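Local atomic coordinates of uncharacterized protein VP1736 (Vibrio parahaemolyticus, PDB entry 3LXQ), a protein that is of unknown function but carries a sulfatase-family domain of the alkaline phosphatase superfamily, built round a mixed beta sheet flanked by helices. Residues 283-286 with 287-291; 113-116 with 117-120; 184-187 with 188-191; 269-272 with 273-277; 344-347 with 348-351. All coordinates share one frame; numbering follows the deposited sequence.

Interaction 1 of 5, residues 283-286 with 287-291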
loop_
_atom_site.group_PDB
_atom_site.type_symbol
_atom_site.label_atom_id
_atom_site.label_comp_id
_atom_site.label_asym_id
_atom_site.label_seq_id
_atom_site.Cartn_x
_atom_site.Cartn_y
_atom_site.Cartn_z
ATOM N N GLY A 283 -16.769 6.798 -6.300
ATOM C CA GLY A 283 -17.723 6.479 -7.373
ATOM C C GLY A 283 -17.836 7.607 -8.379
ATOM O O GLY A 283 -17.877 7.361 -9.590
ATOM N N THR A 284 -17.872 8.842 -7.876
ATOM C CA THR A 284 -17.867 10.038 -8.727
ATOM C C THR A 284 -16.570 10.182 -9.523
ATOM O O THR A 284 -16.597 10.686 -10.641
ATOM C CB THR A 284 -18.150 11.367 -7.949
ATOM O OG1 THR A 284 -17.087 11.637 -7.031
ATOM C CG2 THR A 284 -19.477 11.306 -7.202
ATOM N N PHE A 285 -15.446 9.738 -8.963
ATOM C CA PHE A 285 -14.190 9.702 -9.722
ATOM C C PHE A 285 -14.266 8.710 -10.875
ATOM O O PHE A 285 -13.901 9.053 -12.002
ATOM C CB PHE A 285 -12.979 9.350 -8.856
ATOM C CG PHE A 285 -11.704 9.213 -9.648
ATOM C CD1 PHE A 285 -10.955 10.336 -9.979
ATOM C CD2 PHE A 285 -11.281 7.970 -10.109
ATOM C CE1 PHE A 285 -9.788 10.218 -10.726
ATOM C CE2 PHE A 285 -10.120 7.844 -10.873
ATOM C CZ PHE A 285 -9.370 8.962 -11.177
ATOM N N PHE A 286 -14.720 7.489 -10.591
ATOM C CA PHE A 286 -14.772 6.437 -11.622
ATOM C C PHE A 286 -15.837 6.663 -12.701
ATOM O O PHE A 286 -15.662 6.220 -13.846
ATOM C CB PHE A 286 -14.881 5.032 -11.010
ATOM C CG PHE A 286 -13.547 4.434 -10.631
ATOM C CD1 PHE A 286 -12.673 3.967 -11.612
ATOM C CD2 PHE A 286 -13.150 4.359 -9.293
ATOM C CE1 PHE A 286 -11.435 3.430 -11.273
ATOM C CE2 PHE A 286 -11.907 3.813 -8.943
ATOM C CZ PHE A 286 -11.048 3.358 -9.930
ATOM N N ASP A 287 -16.924 7.352 -12.343
ATOM C CA ASP A 287 -17.956 7.715 -13.320
ATOM C C ASP A 287 -17.369 8.650 -14.369
ATOM O O ASP A 287 -17.717 8.590 -15.555
ATOM C CB ASP A 287 -19.147 8.402 -12.639
ATOM C CG ASP A 287 -19.958 7.454 -11.764
ATOM O OD1 ASP A 287 -19.967 6.224 -12.019
ATOM O OD2 ASP A 287 -20.585 7.960 -10.804
ATOM N N LYS A 288 -16.486 9.523 -13.902
ATOM C CA LYS A 288 -15.777 10.456 -14.748
ATOM C C LYS A 288 -14.649 9.741 -15.463
ATOM O O LYS A 288 -14.463 9.919 -16.664
ATOM C CB LYS A 288 -15.239 11.625 -13.912
ATOM C CG LYS A 288 -16.330 12.371 -13.138
ATOM C CD LYS A 288 -16.060 13.864 -13.023
ATOM C CE LYS A 288 -14.894 14.183 -12.097
ATOM N NZ LYS A 288 -14.450 15.600 -12.257
ATOM N N ALA A 289 -13.923 8.908 -14.721
ATOM C CA ALA A 289 -12.763 8.184 -15.238
ATOM C C ALA A 289 -13.098 7.313 -16.454
ATOM O O ALA A 289 -12.325 7.233 -17.418
ATOM C CB ALA A 289 -12.137 7.335 -14.127
ATOM N N LYS A 290 -14.259 6.663 -16.398
ATOM C CA LYS A 290 -14.666 5.722 -17.427
ATOM C C LYS A 290 -15.092 6.396 -18.733
ATOM O O LYS A 290 -15.163 5.742 -19.773
ATOM C CB LYS A 290 -15.792 4.836 -16.906
ATOM C CG LYS A 290 -15.346 3.780 -15.908
ATOM C CD LYS A 290 -16.569 3.128 -15.298
ATOM C CE LYS A 290 -16.223 1.873 -14.547
ATOM N NZ LYS A 290 -17.394 1.411 -13.735
ATOM N N LYS A 291 -15.388 7.692 -18.679
ATOM C CA LYS A 291 -15.711 8.457 -19.891
ATOM C C LYS A 291 -14.604 9.475 -20.204
ATOM O O LYS A 291 -14.839 10.474 -20.886
ATOM C CB LYS A 291 -17.070 9.142 -19.742
#

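Interaction 2 of 5, residues 113-116 with 117-120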
loop_
_atom_site.group_PDB
_atom_site.type_symbol
_atom_site.label_atom_id
_atom_site.label_comp_id
_atom_site.label_asym_id
_atom_site.label_seq_id
_atom_site.Cartn_x
_atom_site.Cartn_y
_atom_site.Cartn_z
ATOM N N LEU A 113 -17.568 0.989 -4.364
ATOM C CA LEU A 113 -16.371 0.140 -4.456
ATOM C C LEU A 113 -16.737 -1.321 -4.697
ATOM O O LEU A 113 -16.120 -1.974 -5.529
ATOM C CB LEU A 113 -15.467 0.274 -3.221
ATOM C CG LEU A 113 -14.133 -0.496 -3.220
ATOM C CD1 LEU A 113 -13.194 0.006 -4.319
ATOM C CD2 LEU A 113 -13.453 -0.440 -1.852
ATOM N N ASP A 114 -17.754 -1.811 -3.984
ATOM C CA ASP A 114 -18.246 -3.184 -4.128
ATOM C C ASP A 114 -18.551 -3.532 -5.579
ATOM O O ASP A 114 -18.226 -4.624 -6.051
ATOM C CB ASP A 114 -19.525 -3.380 -3.310
ATOM C CG ASP A 114 -19.268 -3.496 -1.825
ATOM O OD1 ASP A 114 -18.101 -3.351 -1.376
ATOM O OD2 ASP A 114 -20.252 -3.747 -1.102
ATOM N N GLU A 115 -19.206 -2.593 -6.262
ATOM C CA GLU A 115 -19.587 -2.736 -7.659
ATOM C C GLU A 115 -18.349 -2.762 -8.547
ATOM O O GLU A 115 -18.230 -3.618 -9.418
ATOM C CB GLU A 115 -20.509 -1.584 -8.064
ATOM C CG GLU A 115 -21.201 -1.777 -9.397
ATOM C CD GLU A 115 -22.296 -2.824 -9.334
ATOM O OE1 GLU A 115 -22.001 -3.987 -8.968
ATOM O OE2 GLU A 115 -23.456 -2.484 -9.660
ATOM N N LEU A 116 -17.432 -1.823 -8.307
ATOM C CA LEU A 116 -16.166 -1.739 -9.039
ATOM C C LEU A 116 -15.264 -2.967 -8.825
ATOM O O LEU A 116 -14.423 -3.299 -9.674
ATOM C CB LEU A 116 -15.419 -0.471 -8.635
ATOM C CG LEU A 116 -16.046 0.861 -9.047
ATOM C CD1 LEU A 116 -15.585 1.975 -8.124
ATOM C CD2 LEU A 116 -15.720 1.182 -10.505
HETATM N N MSE A 117 -15.451 -3.628 -7.684
HETATM C CA MSE A 117 -14.714 -4.844 -7.326
HETATM C C MSE A 117 -14.989 -5.972 -8.304
HETATM O O MSE A 117 -14.079 -6.711 -8.668
HETATM C CB MSE A 117 -15.087 -5.307 -5.918
HETATM C CG MSE A 117 -14.607 -4.400 -4.802
HETATM SE SE MSE A 117 -12.948 -5.005 -3.991
HETATM C CE MSE A 117 -11.732 -4.727 -5.432
ATOM N N GLN A 118 -16.251 -6.100 -8.709
ATOM C CA GLN A 118 -16.660 -7.106 -9.675
ATOM C C GLN A 118 -16.034 -6.808 -11.035
ATOM O O GLN A 118 -15.823 -7.715 -11.842
ATOM C CB GLN A 118 -18.192 -7.159 -9.811
ATOM C CG GLN A 118 -18.998 -7.193 -8.497
ATOM C CD GLN A 118 -18.452 -8.164 -7.449
ATOM O OE1 GLN A 118 -17.950 -9.247 -7.773
ATOM N NE2 GLN A 118 -18.554 -7.774 -6.177
ATOM N N GLU A 119 -15.726 -5.537 -11.274
ATOM C CA GLU A 119 -15.221 -5.097 -12.569
ATOM C C GLU A 119 -13.712 -5.270 -12.742
ATOM O O GLU A 119 -13.182 -4.962 -13.807
ATOM C CB GLU A 119 -15.644 -3.646 -12.842
ATOM C CG GLU A 119 -17.150 -3.485 -13.062
ATOM C CD GLU A 119 -17.625 -2.045 -12.997
ATOM O OE1 GLU A 119 -18.724 -1.810 -12.450
ATOM O OE2 GLU A 119 -16.910 -1.150 -13.496
ATOM N N GLY A 120 -13.019 -5.774 -11.716
ATOM C CA GLY A 120 -11.566 -5.919 -11.821
ATOM C C GLY A 120 -10.856 -6.983 -10.999
ATOM O O GLY A 120 -11.451 -7.978 -10.562
#

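Interaction 3 of 5, residues 184-187 with 188-191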
loop_
_atom_site.group_PDB
_atom_site.type_symbol
_atom_site.label_atom_id
_atom_site.label_comp_id
_atom_site.label_asym_id
_atom_site.label_seq_id
_atom_site.Cartn_x
_atom_site.Cartn_y
_atom_site.Cartn_z
ATOM N N ALA A 184 0.511 19.220 2.442
ATOM C CA ALA A 184 1.438 18.144 2.077
ATOM C C ALA A 184 2.668 17.990 2.987
ATOM O O ALA A 184 3.312 16.945 2.974
ATOM C CB ALA A 184 1.857 18.279 0.612
ATOM N N ASN A 185 2.991 19.021 3.766
ATOM C CA ASN A 185 4.080 18.943 4.750
ATOM C C ASN A 185 3.724 18.021 5.909
ATOM O O ASN A 185 4.602 17.572 6.652
ATOM C CB ASN A 185 4.418 20.335 5.312
ATOM C CG ASN A 185 5.382 21.135 4.420
ATOM O OD1 ASN A 185 5.468 22.358 4.537
ATOM N ND2 ASN A 185 6.113 20.448 3.546
ATOM N N PHE A 186 2.428 17.765 6.066
ATOM C CA PHE A 186 1.911 16.904 7.125
ATOM C C PHE A 186 2.540 15.505 7.041
ATOM O O PHE A 186 2.764 14.984 5.944
ATOM C CB PHE A 186 0.381 16.828 7.024
ATOM C CG PHE A 186 -0.249 15.884 8.007
ATOM C CD1 PHE A 186 -0.293 16.197 9.364
ATOM C CD2 PHE A 186 -0.796 14.676 7.576
ATOM C CE1 PHE A 186 -0.873 15.311 10.284
ATOM C CE2 PHE A 186 -1.378 13.787 8.486
ATOM C CZ PHE A 186 -1.417 14.103 9.834
ATOM N N ASP A 187 2.851 14.913 8.193
ATOM C CA ASP A 187 3.567 13.625 8.251
ATOM C C ASP A 187 4.851 13.604 7.404
ATOM O O ASP A 187 5.298 12.537 6.968
ATOM C CB ASP A 187 2.657 12.465 7.816
ATOM C CG ASP A 187 1.862 11.858 8.967
ATOM O OD1 ASP A 187 2.191 12.088 10.156
ATOM O OD2 ASP A 187 0.895 11.127 8.669
ATOM N N ASN A 188 5.430 14.774 7.148
ATOM C CA ASN A 188 6.699 14.866 6.413
ATOM C C ASN A 188 6.621 14.391 4.939
ATOM O O ASN A 188 7.647 14.154 4.295
ATOM C CB ASN A 188 7.785 14.094 7.188
ATOM C CG ASN A 188 9.188 14.483 6.783
ATOM O OD1 ASN A 188 10.048 13.623 6.599
ATOM N ND2 ASN A 188 9.424 15.783 6.624
HETATM N N MSE A 189 5.408 14.262 4.408
HETATM C CA MSE A 189 5.220 13.688 3.072
HETATM C C MSE A 189 5.907 14.497 1.973
HETATM O O MSE A 189 6.709 13.947 1.214
HETATM C CB MSE A 189 3.740 13.499 2.759
HETATM C CG MSE A 189 3.071 12.482 3.661
HETATM SE SE MSE A 189 1.169 12.304 3.298
HETATM C CE MSE A 189 0.645 14.193 3.472
ATOM N N LYS A 190 5.619 15.797 1.911
ATOM C CA LYS A 190 6.157 16.658 0.855
ATOM C C LYS A 190 7.673 16.554 0.742
ATOM O O LYS A 190 8.211 16.476 -0.354
ATOM C CB LYS A 190 5.767 18.125 1.078
ATOM C CG LYS A 190 5.967 18.987 -0.157
ATOM C CD LYS A 190 6.429 20.372 0.181
ATOM C CE LYS A 190 5.448 21.396 -0.342
ATOM N NZ LYS A 190 4.203 21.368 0.487
ATOM N N THR A 191 8.347 16.576 1.888
ATOM C CA THR A 191 9.802 16.507 1.949
ATOM C C THR A 191 10.310 15.150 1.475
ATOM O O THR A 191 11.232 15.072 0.671
ATOM C CB THR A 191 10.319 16.838 3.377
ATOM O OG1 THR A 191 9.930 18.175 3.717
ATOM C CG2 THR A 191 11.844 16.735 3.466
#

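Interaction 4 of 5, residues 269-272 with 273-277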
loop_
_atom_site.group_PDB
_atom_site.type_symbol
_atom_site.label_atom_id
_atom_site.label_comp_id
_atom_site.label_asym_id
_atom_site.label_seq_id
_atom_site.Cartn_x
_atom_site.Cartn_y
_atom_site.Cartn_z
HETATM N N MSE A 269 -21.606 13.278 11.588
HETATM C CA MSE A 269 -20.148 13.213 11.654
HETATM C C MSE A 269 -19.686 11.976 12.413
HETATM O O MSE A 269 -19.418 12.041 13.616
HETATM C CB MSE A 269 -19.572 14.488 12.290
HETATM C CG MSE A 269 -19.616 15.714 11.386
HETATM SE SE MSE A 269 -18.943 17.364 12.194
HETATM C CE MSE A 269 -19.421 18.597 10.746
ATOM N N THR A 270 -19.614 10.849 11.701
ATOM C CA THR A 270 -19.076 9.589 12.237
ATOM C C THR A 270 -18.063 8.987 11.267
ATOM O O THR A 270 -17.989 9.395 10.100
ATOM C CB THR A 270 -20.164 8.507 12.468
ATOM O OG1 THR A 270 -20.586 7.981 11.204
ATOM C CG2 THR A 270 -21.368 9.056 13.256
ATOM N N ARG A 271 -17.305 8.004 11.750
ATOM C CA ARG A 271 -16.368 7.280 10.904
ATOM C C ARG A 271 -17.100 6.523 9.801
ATOM O O ARG A 271 -16.757 6.662 8.627
ATOM C CB ARG A 271 -15.472 6.331 11.716
ATOM C CG ARG A 271 -14.379 5.706 10.857
ATOM C CD ARG A 271 -13.292 5.022 11.662
ATOM N NE ARG A 271 -12.271 5.922 12.195
ATOM C CZ ARG A 271 -11.286 6.478 11.486
ATOM N NH1 ARG A 271 -11.194 6.293 10.180
ATOM N NH2 ARG A 271 -10.400 7.259 12.084
ATOM N N ASN A 272 -18.117 5.750 10.178
ATOM C CA ASN A 272 -18.881 4.972 9.196
ATOM C C ASN A 272 -19.354 5.836 8.040
ATOM O O ASN A 272 -19.145 5.489 6.874
ATOM C CB ASN A 272 -20.072 4.258 9.840
ATOM C CG ASN A 272 -19.658 3.162 10.824
ATOM O OD1 ASN A 272 -20.438 2.790 11.707
ATOM N ND2 ASN A 272 -18.446 2.646 10.681
ATOM N N ASN A 273 -19.960 6.975 8.370
ATOM C CA ASN A 273 -20.500 7.893 7.364
ATOM C C ASN A 273 -19.419 8.539 6.501
ATOM O O ASN A 273 -19.598 8.690 5.290
ATOM C CB ASN A 273 -21.371 8.970 8.022
ATOM C CG ASN A 273 -22.670 8.418 8.585
ATOM O OD1 ASN A 273 -23.243 7.471 8.053
ATOM N ND2 ASN A 273 -23.151 9.030 9.660
ATOM N N ALA A 274 -18.300 8.915 7.125
ATOM C CA ALA A 274 -17.142 9.441 6.388
ATOM C C ALA A 274 -16.594 8.424 5.380
ATOM O O ALA A 274 -16.242 8.793 4.247
ATOM C CB ALA A 274 -16.059 9.900 7.340
ATOM N N VAL A 275 -16.526 7.155 5.789
ATOM C CA VAL A 275 -16.181 6.068 4.862
ATOM C C VAL A 275 -17.205 6.019 3.717
ATOM O O VAL A 275 -16.830 6.029 2.541
ATOM C CB VAL A 275 -16.068 4.691 5.576
ATOM C CG1 VAL A 275 -16.004 3.538 4.560
ATOM C CG2 VAL A 275 -14.849 4.655 6.508
ATOM N N LYS A 276 -18.491 5.997 4.067
ATOM C CA LYS A 276 -19.542 5.959 3.054
ATOM C C LYS A 276 -19.501 7.191 2.147
ATOM O O LYS A 276 -19.710 7.063 0.939
ATOM C CB LYS A 276 -20.931 5.780 3.674
ATOM C CG LYS A 276 -22.018 5.452 2.644
ATOM C CD LYS A 276 -23.295 4.947 3.289
ATOM C CE LYS A 276 -24.224 4.357 2.231
ATOM N NZ LYS A 276 -25.610 4.151 2.739
ATOM N N TYR A 277 -19.218 8.367 2.721
ATOM C CA TYR A 277 -18.959 9.557 1.907
ATOM C C TYR A 277 -17.792 9.329 0.942
ATOM O O TYR A 277 -17.922 9.584 -0.258
ATOM C CB TYR A 277 -18.717 10.841 2.733
ATOM C CG TYR A 277 -18.210 11.945 1.829
ATOM C CD1 TYR A 277 -19.082 12.632 0.992
ATOM C CD2 TYR A 277 -16.847 12.226 1.731
ATOM C CE1 TYR A 277 -18.620 13.602 0.119
ATOM C CE2 TYR A 277 -16.372 13.198 0.859
ATOM C CZ TYR A 277 -17.267 13.880 0.054
ATOM O OH TYR A 277 -16.813 14.855 -0.805
#

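Interaction 5 of 5, residues 344-347 with 348-351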
loop_
_atom_site.group_PDB
_atom_site.type_symbol
_atom_site.label_atom_id
_atom_site.label_comp_id
_atom_site.label_asym_id
_atom_site.label_seq_id
_atom_site.Cartn_x
_atom_site.Cartn_y
_atom_site.Cartn_z
ATOM N N ILE A 344 3.085 -4.006 0.065
ATOM C CA ILE A 344 4.432 -3.939 -0.535
ATOM C C ILE A 344 4.595 -4.818 -1.804
ATOM O O ILE A 344 5.574 -4.656 -2.548
ATOM C CB ILE A 344 5.566 -4.263 0.473
ATOM C CG1 ILE A 344 5.470 -5.707 0.966
ATOM C CG2 ILE A 344 5.573 -3.283 1.657
ATOM C CD1 ILE A 344 6.754 -6.232 1.529
ATOM N N ASP A 345 3.643 -5.713 -2.065
ATOM C CA ASP A 345 3.620 -6.481 -3.322
ATOM C C ASP A 345 2.993 -5.675 -4.455
ATOM O O ASP A 345 3.105 -6.036 -5.632
ATOM C CB ASP A 345 2.856 -7.806 -3.164
ATOM C CG ASP A 345 3.412 -8.682 -2.047
ATOM O OD1 ASP A 345 4.637 -8.705 -1.874
ATOM O OD2 ASP A 345 2.622 -9.352 -1.344
HETATM N N MSE A 346 2.334 -4.580 -4.104
HETATM C CA MSE A 346 1.652 -3.807 -5.115
HETATM C C MSE A 346 2.610 -3.080 -6.075
HETATM O O MSE A 346 2.425 -3.173 -7.283
HETATM C CB MSE A 346 0.590 -2.896 -4.508
HETATM C CG MSE A 346 -0.555 -3.664 -3.866
HETATM SE SE MSE A 346 -1.617 -4.705 -5.160
HETATM C CE MSE A 346 -0.671 -6.437 -5.074
ATOM N N PRO A 347 3.665 -2.418 -5.551
ATOM C CA PRO A 347 4.498 -1.733 -6.548
ATOM C C PRO A 347 5.142 -2.655 -7.591
ATOM O O PRO A 347 5.109 -2.291 -8.753
ATOM C CB PRO A 347 5.566 -1.002 -5.729
ATOM C CG PRO A 347 5.158 -1.108 -4.310
ATOM C CD PRO A 347 3.978 -2.008 -4.168
ATOM N N PRO A 348 5.740 -3.812 -7.185
ATOM C CA PRO A 348 6.237 -4.754 -8.221
ATOM C C PRO A 348 5.145 -5.260 -9.171
ATOM O O PRO A 348 5.380 -5.391 -10.380
ATOM C CB PRO A 348 6.833 -5.929 -7.410
ATOM C CG PRO A 348 6.678 -5.565 -5.949
ATOM C CD PRO A 348 6.228 -4.160 -5.836
ATOM N N THR A 349 3.959 -5.536 -8.630
ATOM C CA THR A 349 2.813 -5.922 -9.460
ATOM C C THR A 349 2.412 -4.831 -10.467
ATOM O O THR A 349 2.194 -5.119 -11.658
ATOM C CB THR A 349 1.600 -6.320 -8.595
ATOM O OG1 THR A 349 1.977 -7.370 -7.690
ATOM C CG2 THR A 349 0.422 -6.776 -9.457
ATOM N N LEU A 350 2.339 -3.588 -9.998
ATOM C CA LEU A 350 1.872 -2.476 -10.828
ATOM C C LEU A 350 2.856 -2.128 -11.944
ATOM O O LEU A 350 2.436 -1.900 -13.092
ATOM C CB LEU A 350 1.554 -1.248 -9.965
ATOM C CG LEU A 350 0.414 -1.419 -8.944
ATOM C CD1 LEU A 350 0.526 -0.401 -7.815
ATOM C CD2 LEU A 350 -0.961 -1.365 -9.602
ATOM N N LEU A 351 4.153 -2.104 -11.623
ATOM C CA LEU A 351 5.191 -1.889 -12.644
ATOM C C LEU A 351 5.094 -2.918 -13.767
ATOM O O LEU A 351 5.288 -2.604 -14.952
ATOM C CB LEU A 351 6.594 -1.951 -12.038
ATOM C CG LEU A 351 7.083 -0.809 -11.148
ATOM C CD1 LEU A 351 8.535 -1.063 -10.801
ATOM C CD2 LEU A 351 6.910 0.575 -11.801
#

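Interaction 1 of 5, residues 283-286 with 287-291
F285 and F286 meet A289 in a local contact between side chains three and four residues apart on the last turns of helix 271-289, partly buried against the domain core. CE2 of F285 comes to 3.9 Å from CB of A289, and CD1 of F286 reaches the same methyl group more loosely, at 4.2 Å. With chi1 at 176°, the F285 ring swings away from its backbone N and lies back beside its own carbonyl carbon, which turns its CE2 corner to the methyl of the next turn. The two rings also touch, CD2 of F285 sitting over the centre of the F286 ring. Like other outer helices of the alpha/beta sandwich of the alkaline phosphatase superfamily, this one lays its apolar side on the sheet, where F285 meets F300 and F286 meets V302 of strand 298-304. The backbone keeps alpha-helical bonds: A289 N gives to F285 O at 2.7 Å, and K290 N to F286 O at 2.9 Å. One residue earlier the step is slacker, K288 N making only weak bonds to T284 O and F285 O. On the flank facing helix 220-234, K288 lays its CG 3.0 Å from T284 O before its bent chain carries NZ to a salt bridge with D228. K290 runs extended beyond CG, past F286 O, to a salt bridge with E119.

Interaction 2 of 5, residues 113-116 with 117-120
L113 and M117 form the tight side of this last turn of helix 111-118, E115 and Q118 its looser, solvent side, with E119 at the border. CG of M117 lies 3.0 Å from O of L113 and 4.2 Å from CG of L113. The selenomethionine gets there with chi1 at -69°, which sets CG beside its own backbone N, close to the L113 carbonyl that this N grips. That bond, M117 N to L113 O at 2.8 Å, runs nearly along the C=O axis. Already at M117 a second, weak bond goes to D114 O, and beyond it Q118 N to E115 O and E119 N to L116 O, the latter 3.0 Å long, are weak too, reaching back three residues instead of four, as the helix gives way to a turn. On the exposed side Q118 folds back on itself at chi2, and its NE2 makes a weak bond of 3.2 Å to D114 O. E115 and E119 cross at a slant, CG of E115 being 3.9 Å from OE1 of E119. Their OE1 atoms stay 5.3 Å apart, a separation that probably limits the repulsion of like charges, and OE2 of E119 has K290 as its partner. Inward, L113 packs on L282 and L116 on F286 of helix 271-289, while M117 rests on L326 and L116 on I328 of strand 322-328.

Interaction 3 of 5, residues 184-187 with 188-191
The side chains of N185 and K190 pass each other at a slant, the amide nitrogen ND2 of N185 lying 3.4 Å from both CB and CD of K190. N185 starts off away from the helix, but with chi1 at -84° its CG stands beside the backbone N and its amide end comes back over the lysine chain. K190 bends at every torsion beyond CB, and its NZ ends 3.9 Å from CB of A184, where a salt bridge to E203 holds it. A184 thus sits beneath the curled lysine, facing the helix with its methyl group. F186 and M189 make the other side chain pair. CE of M189 comes to the edge of the F186 ring, near its plane, 4.4 Å from CD2, and the bend at chi3 (-54°) also brings this methyl to 3.4 Å from F186 O. One face of the same ring is met by CG of D187, offset toward the rim. Here the loop after strand 175-180 turns into helix 189-195, with N188 at the N-cap position, although its side chain makes no capping bond. N188 N binds N185 O, M189 N binds F186 O at 3.1 Å in an almost straight bond (173°), and K190 N reaches back six residues to A184 O at 2.8 Å. In all three the donor lies above the carbonyl plane. D187 and N188, both with positive phi, are the central residues of a type I'-like turn. D187 forms a salt bridge with K154, while M189 packs on F178 and Y180 of strand 175-180 and on I137 of helix 133-141.

Interaction 4 of 5, residues 269-272 with 273-277
T270 and N273 meet at the start of helix 271-289. N273 N gives its hydrogen to OG1 of T270 at 3.1 Å, a nearly straight bond (167°). The threonine hydroxyl can take it because chi1 of 74° tucks OG1 between its own backbone N and carbonyl carbon, where it faces the N-H of N273. The side chain of N273 crosses that of T270 at a slant, with ND2 3.2 Å from OG1 in a poor direction for a bond; its OD1 instead accepts from the backbone N of Y264 and of D265, tying the loop before the helix to its first turn. A274 follows, and its N binds T270 O at 3.0 Å, while CB rests 3.4 Å from the same oxygen. At V275 the backbone N points nearly straight at R271 O, 2.9 Å away, and the CG2 branch, set beside the valine's own N, leans over that carbonyl at 3.5 Å. K276 N continues the ladder to N272 O, and its fully extended chain carries NZ out to E262 O. Y277 N bonds back to N273 O, and the tyrosine OH reaches S219 and E221 at the start of helix 220-234. The threonine hydroxyl accepting from the N-H three residues on, with a regular i to i+4 ladder behind it, is a threonine N-cap, here opening the long helix of the sulfatase-family domain.

Interaction 5 of 5, residues 344-347 with 348-351
T349 lies against D345 one turn back, with OG1 2.7 Å from D345 O and the backbone N of T349 bonded to the same oxygen at 3.2 Å. The hydroxyl gets close because chi1 of -56° sets OG1 beside its own N, facing back along the helix. Next to it, CE of M346 comes to 3.8 Å from OG1 of T349, the two side chains running side by side in the same direction. L350 N binds M346 O at 2.7 Å, and CD1 of L350 touches CB of M346 at 4.1 Å. The rings of P347 and P348 lie side by side, CB of P347 only 3.2 Å from CD of P348. Neither proline has an N-H to give, but the carbonyl of P347 still joins the ladder, accepting from L351 N in a nearly straight bond. Further out, OG1 of T349 accepts from L367 N, with R365 O also within bonding reach, and D345 meets N342, R365 and R377. M346 and L350 press on I301 of strand 298-304, and L351 on helix 165-171. Two prolines in the first turn, where proline costs no helix bond, are characteristic of a helix N-terminus, here buried against the central sheet.

Overall arrangement
Interactions 1 and 2 are the pair that touch: K290 NZ and E119 OE2 form a salt bridge of 2.6 Å, and F286 CD2 packs on L116 CD1 at 3.6 Å, so the ends of helices 271-289 and 111-118 are joined. Interaction 4 opens the helix that interaction 1 closes; their centres lie about 21 Å apart, their nearest atoms about 7 Å. Interaction 5 is the most central, about 9 Å from the centre of the chain, and stands about 24 Å, centre to centre, from interaction 1, though both pack on strand 298-304. Interaction 3 packs on strand 175-180 of the mixed sheet to which 298-304 belongs, its centre about 32 Å from that of interaction 2.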